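Local coordinates for glycoside Hydrolase (Bacteroides uniformis, PDB 5TA0), which probably hydrolyses agarose-type galactans as a glycoside hydrolase of family 86, and is captured here with neoagarooctaose, at residues I449-F454 and L503-A507. Sequence-based numbering, arbitrary orientation.
Sequences INNLDF and LETEA
The side-chain amide of N451, at the end of strand 444-451, donates from ND2 to E504 O at 2.9 Å, with a nearly straight N-H...O angle of 168°. The carbonyl is met from above its plane, and A507 N, closing the type II turn from E504 to A507, comes to the same oxygen from the opposite face. With CG anti to the backbone N (chi1 -171°), the amide points at the turn and E504 O lies close to the amide plane; ND2 has a second acceptor in K455 O, while OD1 accepts from D453 N, 2.8 Å away, in an Asx turn. A leucine here would probably leave E504 O with only A507 N of these two donors, and D453 N without the acceptor that closes the Asx turn. In the beta-sandwich domain, this strand end lies beside the loop linking strands 500-503 and 508-514. N451 N donates to A507 O at 2.9 Å, and E506 N more loosely to D453 O; E506 CA also makes a CA-H...O contact with N451 O. L503 CD2 packs against N451 CB at 3.7 Å, at the root of the amide, and also meets I449 CG2. The E506 carboxylate lies obliquely by the F454 ring, the planes 56° apart and OE2 3.4 Å from CE1; K348 and K296 form salt bridges with OE2. A water joins N450 ND2 to E506 O, while N450 OD1 is hydrogen-bonded to S352 OG on helix 340-358.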
loop_
_atom_site.group_PDB
_atom_site.type_symbol
_atom_site.label_atom_id
_atom_site.label_comp_id
_atom_site.label_asym_id
_atom_site.label_seq_id
_atom_site.Cartn_x
_atom_site.Cartn_y
_atom_site.Cartn_z
ATOM N N ILE A 449 -9.818 -12.608 -8.420
ATOM C CA ILE A 449 -8.745 -13.590 -8.465
ATOM C C ILE A 449 -7.563 -12.965 -9.188
ATOM O O ILE A 449 -7.748 -12.369 -10.241
ATOM C CB ILE A 449 -9.174 -14.919 -9.150
ATOM C CG1 ILE A 449 -10.555 -15.369 -8.630
ATOM C CG2 ILE A 449 -8.108 -15.984 -8.977
ATOM C CD1 ILE A 449 -11.128 -16.588 -9.336
ATOM N N ASN A 450 -6.382 -13.115 -8.597
ATOM C CA ASN A 450 -5.151 -12.509 -9.124
ATOM C C ASN A 450 -4.047 -13.551 -9.222
ATOM O O ASN A 450 -3.858 -14.368 -8.347
ATOM C CB ASN A 450 -4.736 -11.363 -8.195
ATOM C CG ASN A 450 -3.412 -10.723 -8.593
ATOM O OD1 ASN A 450 -2.368 -11.015 -8.028
ATOM N ND2 ASN A 450 -3.466 -9.872 -9.592
ATOM N N ASN A 451 -3.280 -13.449 -10.311
ATOM C CA ASN A 451 -2.209 -14.385 -10.607
ATOM C C ASN A 451 -0.848 -13.742 -10.351
ATOM O O ASN A 451 -0.527 -12.750 -10.978
ATOM C CB ASN A 451 -2.353 -14.796 -12.083
ATOM C CG ASN A 451 -1.428 -15.928 -12.484
ATOM O OD1 ASN A 451 -0.768 -16.565 -11.649
ATOM N ND2 ASN A 451 -1.379 -16.177 -13.814
ATOM N N LEU A 452 -0.070 -14.334 -9.456
ATOM C CA LEU A 452 1.334 -13.992 -9.214
ATOM C C LEU A 452 2.304 -14.803 -10.085
ATOM O O LEU A 452 3.488 -14.476 -10.140
ATOM C CB LEU A 452 1.697 -14.204 -7.746
ATOM C CG LEU A 452 1.021 -13.245 -6.760
ATOM C CD1 LEU A 452 1.189 -13.790 -5.356
ATOM C CD2 LEU A 452 1.578 -11.813 -6.857
ATOM N N ASP A 453 1.814 -15.839 -10.772
ATOM C CA ASP A 453 2.674 -16.649 -11.644
ATOM C C ASP A 453 2.880 -15.943 -12.989
ATOM O O ASP A 453 2.134 -15.044 -13.381
ATOM C CB ASP A 453 2.062 -18.049 -11.827
ATOM C CG ASP A 453 3.094 -19.135 -12.150
ATOM O OD1 ASP A 453 4.296 -18.832 -12.345
ATOM O OD2 ASP A 453 2.646 -20.292 -12.193
ATOM N N PHE A 454 3.935 -16.379 -13.684
ATOM C CA PHE A 454 4.383 -15.814 -14.959
ATOM C C PHE A 454 3.969 -16.676 -16.156
ATOM O O PHE A 454 4.623 -16.668 -17.213
ATOM C CB PHE A 454 5.893 -15.596 -14.895
ATOM C CG PHE A 454 6.279 -14.717 -13.764
ATOM C CD1 PHE A 454 6.150 -13.345 -13.868
ATOM C CD2 PHE A 454 6.634 -15.264 -12.569
ATOM C CE1 PHE A 454 6.454 -12.525 -12.799
ATOM C CE2 PHE A 454 6.927 -14.466 -11.495
ATOM C CZ PHE A 454 6.842 -13.091 -11.611
ATOM N N LEU A 503 -6.909 -17.883 -16.172
ATOM C CA LEU A 503 -6.435 -16.553 -15.786
ATOM C C LEU A 503 -5.060 -16.348 -16.407
ATOM O O LEU A 503 -4.161 -17.165 -16.235
ATOM C CB LEU A 503 -6.383 -16.469 -14.265
ATOM C CG LEU A 503 -6.028 -15.110 -13.668
ATOM C CD1 LEU A 503 -6.931 -13.974 -14.082
ATOM C CD2 LEU A 503 -6.041 -15.270 -12.155
ATOM N N GLU A 504 -4.911 -15.260 -17.147
ATOM C CA GLU A 504 -3.684 -14.990 -17.893
ATOM C C GLU A 504 -2.500 -14.646 -17.003
ATOM O O GLU A 504 -2.643 -14.477 -15.791
ATOM C CB GLU A 504 -3.909 -13.910 -18.945
ATOM C CG GLU A 504 -4.519 -14.448 -20.240
ATOM C CD GLU A 504 -3.608 -15.440 -20.950
ATOM O OE1 GLU A 504 -4.138 -16.391 -21.548
ATOM O OE2 GLU A 504 -2.382 -15.291 -20.858
ATOM N N THR A 505 -1.319 -14.625 -17.603
ATOM C CA THR A 505 -0.066 -14.324 -16.922
ATOM C C THR A 505 -0.183 -13.010 -16.134
ATOM O O THR A 505 -0.531 -11.975 -16.692
ATOM C CB THR A 505 1.038 -14.171 -17.963
ATOM O OG1 THR A 505 1.146 -15.411 -18.669
ATOM C CG2 THR A 505 2.345 -13.795 -17.351
ATOM N N GLU A 506 0.073 -13.081 -14.832
ATOM C CA GLU A 506 0.014 -11.876 -13.962
ATOM C C GLU A 506 -1.311 -11.107 -14.075
ATOM O O GLU A 506 -1.359 -9.898 -13.829
ATOM C CB GLU A 506 1.227 -10.963 -14.208
ATOM C CG GLU A 506 2.547 -11.565 -13.806
ATOM C CD GLU A 506 3.697 -10.636 -14.106
ATOM O OE1 GLU A 506 4.062 -10.514 -15.309
ATOM O OE2 GLU A 506 4.212 -9.978 -13.174
ATOM N N ALA A 507 -2.406 -11.789 -14.418
ATOM C CA ALA A 507 -3.651 -11.147 -14.717
ATOM C C ALA A 507 -4.577 -11.111 -13.492
ATOM O O ALA A 507 -4.317 -11.764 -12.467
ATOM C CB ALA A 507 -4.347 -11.851 -15.894
HETATM O O HOH W 1 -1.722 -8.476 -11.464
#